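Long-range contacts in cytosolic iron-sulfur protein assembly protein 1 (Saccharomyces cerevisiae, PDB 2HES), which is an essential component of the cytosolic iron-sulfur protein assembly machinery, required for the maturation of iron-sulfur proteins outside the mitochondria: residues H158-P163 with W201-D206; V253-W258 with I298-W303; G262-V267 with A274-V279. All coordinates share one frame; numbering follows the deposited sequence.

Contact 1. Residues H158-P163 with W201-D206; sequences HVIWHP and WSSDFD
His158, Ile160 and His162 face Ser202, Asp204 and Phe205 across the interface between two neighbouring blades of the WD40 beta-propeller. The segments 158-163 and 201-206 carry the first strands of WD 4 and WD 5, running parallel (6° between axes), yet no direct hydrogen bond crosses, and side chains and waters fill the seam. With CG anti to the backbone N (chi1 -172°), the His158 imidazole is carried across to Ser202, whose CB sits over the middle of one ring face, 3.6 Å from the centroid. Water 1 lies in the plane of this ring and joins His158 ND1 to Ser203 OG. Ile160 splits its branches: CG2 meets the Ser203 carbonyl O and OG, while CD1 reaches Asp204 OD1 at 3.2 Å. Phe205 covers the far end. Its chi1 of -71° sets CG anti to the carbonyl carbon, and the ring stands against His162, whose CB lies over the ring centre, 4.0 Å from the centroid. The imidazole of His162 turns its edge to the same ring in an offset edge-to-face pair, with centroids 5.2 Å apart. Ile160 O approaches the Phe205 rim in plane, 3.7 Å from CE2, and Pro163 CD packs on Phe205 CB. The Asp204 carboxylate has several partners: OD2 accepts from Trp258 N in the next blade, and OD1 forms a salt bridge with Lys207 NZ. Water 2 completes the grip, donating to Asp204 OD1 at 2.8 Å and to Trp161 O at 2.9 Å.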
# COMPACT_ATOMS: atom_id res chain seq x y z
N HIS A 158 -3.25 6.51 2.92
CA HIS A 158 -2.48 5.64 2.05
C HIS A 158 -2.03 6.37 0.81
O HIS A 158 -2.75 7.23 0.33
CB HIS A 158 -3.40 4.49 1.64
CG HIS A 158 -2.72 3.39 0.89
ND1 HIS A 158 -2.73 3.34 -0.49
CD2 HIS A 158 -2.06 2.29 1.30
CE1 HIS A 158 -2.12 2.24 -0.90
NE2 HIS A 158 -1.67 1.60 0.17
N VAL A 159 -0.82 6.03 0.32
CA VAL A 159 -0.31 6.51 -0.98
C VAL A 159 0.23 5.32 -1.77
O VAL A 159 0.78 4.36 -1.20
CB VAL A 159 0.83 7.59 -0.83
CG1 VAL A 159 0.24 8.88 -0.53
CG2 VAL A 159 1.82 7.20 0.28
N ILE A 160 0.07 5.37 -3.10
CA ILE A 160 0.65 4.37 -3.97
C ILE A 160 0.86 4.98 -5.33
O ILE A 160 0.09 5.83 -5.77
CB ILE A 160 -0.17 3.05 -4.04
CG1 ILE A 160 0.68 1.90 -4.58
CG2 ILE A 160 -1.51 3.29 -4.83
CD1 ILE A 160 0.05 0.55 -4.34
N TRP A 161 1.99 4.63 -5.95
CA TRP A 161 2.22 5.04 -7.32
C TRP A 161 1.82 4.00 -8.35
O TRP A 161 1.86 2.78 -8.09
CB TRP A 161 3.72 5.35 -7.55
CG TRP A 161 4.27 6.40 -6.67
CD1 TRP A 161 4.66 6.28 -5.34
CD2 TRP A 161 4.62 7.73 -7.05
NE1 TRP A 161 5.19 7.45 -4.88
CE2 TRP A 161 5.17 8.37 -5.90
CE3 TRP A 161 4.54 8.45 -8.25
CZ2 TRP A 161 5.60 9.71 -5.91
CZ3 TRP A 161 4.91 9.79 -8.25
CH2 TRP A 161 5.45 10.40 -7.09
N HIS A 162 1.47 4.49 -9.55
CA HIS A 162 1.26 3.64 -10.71
C HIS A 162 2.55 2.80 -11.00
O HIS A 162 3.63 3.25 -10.64
CB HIS A 162 0.88 4.54 -11.89
CG HIS A 162 0.46 3.79 -13.12
ND1 HIS A 162 1.34 3.34 -14.07
CD2 HIS A 162 -0.78 3.41 -13.53
CE1 HIS A 162 0.67 2.72 -15.02
NE2 HIS A 162 -0.61 2.72 -14.70
N PRO A 163 2.42 1.58 -11.57
CA PRO A 163 3.58 0.71 -11.79
C PRO A 163 4.64 1.28 -12.74
O PRO A 163 5.80 0.81 -12.67
CB PRO A 163 2.97 -0.58 -12.36
CG PRO A 163 1.62 -0.16 -12.92
CD PRO A 163 1.17 0.90 -11.93
N TRP A 201 -9.22 3.27 2.72
CA TRP A 201 -8.03 2.77 3.46
C TRP A 201 -6.85 2.55 2.56
O TRP A 201 -5.69 2.67 3.01
CB TRP A 201 -8.36 1.44 4.17
CG TRP A 201 -9.14 1.73 5.48
CD1 TRP A 201 -10.48 1.69 5.67
CD2 TRP A 201 -8.55 2.11 6.73
NE1 TRP A 201 -10.79 2.03 6.99
CE2 TRP A 201 -9.62 2.28 7.66
CE3 TRP A 201 -7.23 2.29 7.16
CZ2 TRP A 201 -9.39 2.66 9.01
CZ3 TRP A 201 -7.00 2.65 8.51
CH2 TRP A 201 -8.08 2.83 9.41
N SER A 202 -7.11 2.21 1.32
CA SER A 202 -6.01 1.93 0.36
C SER A 202 -6.53 1.86 -1.04
O SER A 202 -7.73 1.70 -1.26
CB SER A 202 -5.28 0.63 0.70
OG SER A 202 -6.08 -0.47 0.35
N SER A 203 -5.61 1.98 -1.98
CA SER A 203 -5.93 1.76 -3.39
C SER A 203 -4.75 1.09 -4.08
O SER A 203 -3.63 0.97 -3.50
CB SER A 203 -6.25 3.08 -4.06
OG SER A 203 -5.08 3.86 -4.27
N ASP A 204 -4.96 0.62 -5.31
CA ASP A 204 -3.82 0.03 -6.09
C ASP A 204 -4.18 0.17 -7.54
O ASP A 204 -5.35 -0.02 -7.90
CB ASP A 204 -3.61 -1.45 -5.75
CG ASP A 204 -2.20 -1.96 -6.12
OD1 ASP A 204 -1.36 -1.16 -6.59
OD2 ASP A 204 -1.95 -3.17 -5.93
N PHE A 205 -3.18 0.48 -8.38
CA PHE A 205 -3.45 0.61 -9.84
C PHE A 205 -3.49 -0.73 -10.59
O PHE A 205 -2.83 -1.66 -10.20
CB PHE A 205 -2.39 1.47 -10.51
CG PHE A 205 -2.48 2.92 -10.18
CD1 PHE A 205 -3.27 3.78 -10.98
CD2 PHE A 205 -1.81 3.44 -9.07
CE1 PHE A 205 -3.37 5.11 -10.71
CE2 PHE A 205 -1.92 4.83 -8.77
CZ PHE A 205 -2.69 5.65 -9.61
N ASP A 206 -4.29 -0.77 -11.66
CA ASP A 206 -4.37 -1.89 -12.57
C ASP A 206 -2.99 -2.02 -13.15
O ASP A 206 -2.34 -1.00 -13.44
CB ASP A 206 -5.37 -1.55 -13.69
CG ASP A 206 -5.70 -2.75 -14.64
OD1 ASP A 206 -5.05 -3.86 -14.58
OD2 ASP A 206 -6.65 -2.52 -15.43
O HOH W 1 -3.96 5.20 -2.15
O HOH W 2 0.15 0.46 -8.33
O HOH W 3 -3.48 1.47 -14.48

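Contact 2. Residues V253-W258 with I298-W303; sequences VYNVAW and INVVKW
The seam between the WD 6 and WD 7 blades of the propeller is closed where Asn255 and Ala257 reach across to Val301 and Trp303. The two innermost strands run parallel, 3° apart, but do not form a backbone ladder; side chains supply the direct hydrogen bonds. Both strands carry a classic beta bulge, Tyr254-Asn255 facing Val267 and Asn299-Val300 facing Gly315. Asn255 takes an intermediate chi1 of -141°, which brings its amide over to strand 298-303, where OD1 accepts from Val301 N at 3.0 Å in a nearly straight bond (165°). Water 5 donates to the same OD1 at 2.6 Å and accepts from Lys302 NZ, which also donates to Phe20 O, so two donors grip this buried oxygen of Asn255, and Val300 CG2 packs against it at 3.4 Å. On the other side of the amide, ND2 makes a weak bond back to Tyr254 O. The Tyr254 ring lies alongside the Asn299 side chain, and its CD2 edge meets Ile298 O in plane at 3.3 Å; its hydroxyl bonds to Glu297, while Asn299 ND2 serves Asp317 and Ile17. Water 4 donates to both Tyr254 O and Asn299 O. Ala257 CB is wedged between Val301 CG1 and Trp303 CD1. From the Trp303 indole, NE1 donates at 3.0 Å to Ala257 O, which lies near the ring plane, whereas NE1 itself stands above the carbonyl plane.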
# COMPACT_ATOMS: atom_id res chain seq x y z
N VAL A 253 -13.02 -2.55 4.74
CA VAL A 253 -12.07 -3.22 3.85
C VAL A 253 -10.75 -2.48 4.02
O VAL A 253 -10.61 -1.33 3.57
CB VAL A 253 -12.50 -3.15 2.38
CG1 VAL A 253 -11.47 -3.87 1.53
CG2 VAL A 253 -13.84 -3.87 2.19
N TYR A 254 -9.80 -3.08 4.75
CA TYR A 254 -8.62 -2.34 5.13
C TYR A 254 -7.50 -2.32 4.08
O TYR A 254 -6.61 -1.50 4.19
CB TYR A 254 -8.02 -2.95 6.41
CG TYR A 254 -8.75 -2.62 7.71
CD1 TYR A 254 -9.33 -1.37 7.93
CD2 TYR A 254 -8.78 -3.55 8.75
CE1 TYR A 254 -10.01 -1.08 9.16
CE2 TYR A 254 -9.42 -3.25 9.96
CZ TYR A 254 -9.99 -2.03 10.17
OH TYR A 254 -10.63 -1.79 11.41
N ASN A 255 -7.51 -3.27 3.17
CA ASN A 255 -6.43 -3.29 2.14
C ASN A 255 -6.86 -3.99 0.84
O ASN A 255 -7.58 -4.99 0.85
CB ASN A 255 -5.17 -3.95 2.78
CG ASN A 255 -3.85 -3.29 2.37
OD1 ASN A 255 -2.95 -3.96 1.92
ND2 ASN A 255 -3.73 -1.97 2.59
N VAL A 256 -6.42 -3.45 -0.29
CA VAL A 256 -6.58 -4.12 -1.56
C VAL A 256 -5.26 -4.15 -2.30
O VAL A 256 -4.39 -3.27 -2.09
CB VAL A 256 -7.65 -3.39 -2.46
CG1 VAL A 256 -9.02 -3.43 -1.83
CG2 VAL A 256 -7.25 -1.92 -2.67
N ALA A 257 -5.14 -5.12 -3.19
CA ALA A 257 -3.92 -5.32 -4.01
C ALA A 257 -4.28 -5.88 -5.36
O ALA A 257 -5.08 -6.85 -5.45
CB ALA A 257 -2.96 -6.27 -3.28
N TRP A 258 -3.74 -5.27 -6.40
CA TRP A 258 -4.09 -5.63 -7.74
C TRP A 258 -2.84 -6.22 -8.35
O TRP A 258 -1.84 -5.50 -8.56
CB TRP A 258 -4.61 -4.44 -8.54
CG TRP A 258 -5.50 -4.83 -9.73
CD1 TRP A 258 -5.47 -6.01 -10.44
CD2 TRP A 258 -6.43 -3.98 -10.41
NE1 TRP A 258 -6.40 -5.97 -11.47
CE2 TRP A 258 -6.99 -4.73 -11.47
CE3 TRP A 258 -6.90 -2.67 -10.18
CZ2 TRP A 258 -8.00 -4.22 -12.31
CZ3 TRP A 258 -7.89 -2.15 -11.03
CH2 TRP A 258 -8.44 -2.94 -12.08
N ILE A 298 -7.59 -8.19 9.74
CA ILE A 298 -6.46 -8.30 8.81
C ILE A 298 -6.24 -6.91 8.20
O ILE A 298 -7.21 -6.29 7.71
CB ILE A 298 -6.71 -9.33 7.68
CG1 ILE A 298 -7.17 -10.70 8.22
CG2 ILE A 298 -5.47 -9.46 6.79
CD1 ILE A 298 -7.49 -11.69 7.13
N ASN A 299 -4.99 -6.44 8.18
CA ASN A 299 -4.74 -5.02 7.87
C ASN A 299 -4.11 -4.81 6.51
O ASN A 299 -4.17 -3.68 5.96
CB ASN A 299 -3.78 -4.43 8.91
CG ASN A 299 -4.37 -4.45 10.29
OD1 ASN A 299 -5.45 -3.89 10.53
ND2 ASN A 299 -3.67 -5.09 11.22
N VAL A 300 -3.45 -5.85 6.01
CA VAL A 300 -2.58 -5.71 4.82
C VAL A 300 -2.52 -6.97 4.00
O VAL A 300 -2.54 -8.09 4.55
CB VAL A 300 -1.15 -5.11 5.17
CG1 VAL A 300 -0.37 -6.00 6.15
CG2 VAL A 300 -0.34 -4.92 3.92
N VAL A 301 -2.46 -6.81 2.67
CA VAL A 301 -2.35 -7.91 1.74
C VAL A 301 -1.47 -7.52 0.56
O VAL A 301 -1.57 -6.41 0.08
CB VAL A 301 -3.75 -8.38 1.22
CG1 VAL A 301 -4.48 -7.25 0.45
CG2 VAL A 301 -3.63 -9.65 0.39
N LYS A 302 -0.61 -8.45 0.11
CA LYS A 302 0.24 -8.24 -1.06
C LYS A 302 0.35 -9.49 -1.91
O LYS A 302 0.35 -10.59 -1.38
CB LYS A 302 1.66 -7.83 -0.61
CG LYS A 302 1.80 -6.43 -0.00
CD LYS A 302 1.48 -5.34 -1.03
CE LYS A 302 2.29 -4.09 -0.83
NZ LYS A 302 2.22 -3.44 0.50
N TRP A 303 0.50 -9.32 -3.22
CA TRP A 303 0.75 -10.40 -4.16
C TRP A 303 2.25 -10.49 -4.31
O TRP A 303 2.90 -9.46 -4.58
CB TRP A 303 0.22 -10.04 -5.53
CG TRP A 303 -1.25 -10.02 -5.66
CD1 TRP A 303 -2.06 -8.92 -5.72
CD2 TRP A 303 -2.10 -11.16 -5.82
NE1 TRP A 303 -3.37 -9.31 -5.89
CE2 TRP A 303 -3.42 -10.68 -5.95
CE3 TRP A 303 -1.88 -12.55 -5.87
CZ2 TRP A 303 -4.52 -11.52 -6.12
CZ3 TRP A 303 -2.96 -13.39 -6.03
CH2 TRP A 303 -4.27 -12.87 -6.16
O HOH W 4 -4.30 -1.13 6.34
O HOH W 5 -0.63 -3.54 0.76

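Contact 3. Residues G262-V267 with A274-V279; sequences GLIASV and AVYEEV
The Tyr276 side chain runs from its antiparallel partner Ile264 to Ser266, two residues along the same strand of the hairpin formed by strands 264-268 and 273-279. With CG anti to the carbonyl carbon (chi1 -45°), the ring runs along the adjacent strand. CB and CG pass at the limit of contact with Ile264 O. Farther out, CD2 turns its edge to that same oxygen at 3.3 Å and touches Ile264 CG2 at 3.9 Å. CE2 comes next, 3.3 Å from Ser266 OG, and at the tip OH shares a 2.7 Å hydrogen bond with Ser266 OG, in which either hydroxyl could donate. In the backbone, Tyr276 N donates to Ile264 O at 2.9 Å and Ile264 N returns a bond to Tyr276 O. Ser266 and Ala274 form a second hydrogen-bonded pair, while Ala265 and Val275 make the non-hydrogen-bonded pair between them. On the face bearing Ala265 and Val275, Leu263 CD1 packs on Val275 CG1 at 3.7 Å, and its other methyl, CD2, meets Glu277 CB. At the open end, water 6 accepts from Glu278 N and donates to Gly262 O. Ser266 OG is also bonded to His249 NE2. A phenylalanine in place of Tyr276 would probably leave Ser266 OG without its tyrosine mate and break this relay at its aromatic end. The His-Ser-aromatic relay is consistent with three members of the Asp-His-Ser/Thr-Trp tetrad of WD40 repeats, Tyr276 probably standing where tryptophan is usual.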
# COMPACT_ATOMS: atom_id res chain seq x y z
N GLY A 262 -3.64 -9.79 -12.95
CA GLY A 262 -4.96 -9.25 -13.25
C GLY A 262 -5.95 -9.37 -12.10
O GLY A 262 -7.07 -8.86 -12.19
N LEU A 263 -5.56 -10.07 -11.03
CA LEU A 263 -6.51 -10.41 -9.98
C LEU A 263 -6.45 -9.38 -8.86
O LEU A 263 -5.35 -8.95 -8.48
CB LEU A 263 -6.21 -11.80 -9.36
CG LEU A 263 -6.25 -13.04 -10.26
CD1 LEU A 263 -5.94 -14.29 -9.43
CD2 LEU A 263 -7.58 -13.19 -11.03
N ILE A 264 -7.60 -9.06 -8.27
CA ILE A 264 -7.64 -8.17 -7.11
C ILE A 264 -7.77 -9.06 -5.86
O ILE A 264 -8.52 -10.03 -5.87
CB ILE A 264 -8.85 -7.17 -7.18
CG1 ILE A 264 -8.65 -6.17 -8.32
CG2 ILE A 264 -9.04 -6.40 -5.83
CD1 ILE A 264 -9.87 -5.27 -8.54
N ALA A 265 -7.04 -8.71 -4.81
CA ALA A 265 -7.25 -9.27 -3.46
C ALA A 265 -7.73 -8.21 -2.49
O ALA A 265 -7.28 -7.04 -2.55
CB ALA A 265 -5.92 -9.89 -2.97
N SER A 266 -8.65 -8.57 -1.59
CA SER A 266 -9.06 -7.66 -0.52
C SER A 266 -9.01 -8.35 0.85
O SER A 266 -9.16 -9.58 0.94
CB SER A 266 -10.46 -7.10 -0.77
OG SER A 266 -11.45 -8.14 -0.76
N VAL A 267 -8.76 -7.56 1.87
CA VAL A 267 -8.86 -8.04 3.26
C VAL A 267 -9.57 -7.08 4.15
O VAL A 267 -9.47 -5.85 4.01
CB VAL A 267 -7.45 -8.41 3.86
CG1 VAL A 267 -6.80 -9.51 3.07
CG2 VAL A 267 -6.53 -7.16 4.00
N ALA A 274 -10.36 -12.30 0.14
CA ALA A 274 -11.04 -12.64 -1.11
C ALA A 274 -10.17 -12.29 -2.30
O ALA A 274 -9.38 -11.32 -2.23
CB ALA A 274 -12.36 -11.89 -1.21
N VAL A 275 -10.36 -13.05 -3.37
CA VAL A 275 -9.73 -12.80 -4.67
C VAL A 275 -10.83 -12.70 -5.71
O VAL A 275 -11.77 -13.50 -5.69
CB VAL A 275 -8.73 -13.94 -5.06
CG1 VAL A 275 -8.07 -13.68 -6.42
CG2 VAL A 275 -7.69 -14.10 -3.95
N TYR A 276 -10.67 -11.75 -6.63
CA TYR A 276 -11.66 -11.46 -7.69
C TYR A 276 -11.02 -11.52 -9.07
O TYR A 276 -9.86 -11.11 -9.25
CB TYR A 276 -12.22 -10.05 -7.51
CG TYR A 276 -12.59 -9.68 -6.11
CD1 TYR A 276 -13.92 -9.79 -5.67
CD2 TYR A 276 -11.64 -9.18 -5.21
CE1 TYR A 276 -14.28 -9.39 -4.38
CE2 TYR A 276 -11.99 -8.78 -3.91
CZ TYR A 276 -13.29 -8.92 -3.49
OH TYR A 276 -13.64 -8.50 -2.22
N GLU A 277 -11.78 -11.98 -10.06
CA GLU A 277 -11.24 -12.10 -11.41
C GLU A 277 -12.22 -11.43 -12.39
O GLU A 277 -13.42 -11.55 -12.21
CB GLU A 277 -11.05 -13.59 -11.77
CG GLU A 277 -10.50 -13.81 -13.16
CD GLU A 277 -10.54 -15.27 -13.58
OE1 GLU A 277 -11.52 -15.97 -13.20
OE2 GLU A 277 -9.59 -15.71 -14.26
N GLU A 278 -11.69 -10.72 -13.40
CA GLU A 278 -12.49 -10.02 -14.40
C GLU A 278 -12.51 -10.85 -15.67
O GLU A 278 -11.46 -11.10 -16.28
CB GLU A 278 -11.88 -8.63 -14.69
CG GLU A 278 -12.77 -7.70 -15.46
CD GLU A 278 -12.09 -6.40 -15.86
OE1 GLU A 278 -10.85 -6.41 -16.07
OE2 GLU A 278 -12.81 -5.39 -15.98
N VAL A 279 -13.70 -11.29 -16.05
CA VAL A 279 -13.88 -12.09 -17.26
C VAL A 279 -15.08 -11.54 -18.01
O VAL A 279 -16.14 -11.34 -17.41
CB VAL A 279 -14.15 -13.57 -16.93
CG1 VAL A 279 -14.13 -14.42 -18.21
CG2 VAL A 279 -13.16 -14.12 -15.91
O HOH W 6 -8.90 -10.43 -13.64
O HOH W 7 -8.43 -7.43 -14.99

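In the fold
From the N terminus, the chain first closes contact 1, pairing the inner strands of WD 4 and WD 5 after one full blade. Contact 2 opens later and does the same for WD 6 and WD 7. Contact 3 is nested within its loop as a hairpin inside the WD 6 sheet, whereas contact 1 stands in series with both. Residues 201-206 bridge contacts 1 and 2, because Ser202 OG bonds to Val256 N. Strand 253-258 in turn pairs with strand 264-268 of contact 3, Ala257 O accepting from Ala265 N. With these links, the contacts run through four consecutive blades, WD 4 to WD 7, around the central channel, and contact 3 leads outward within WD 6.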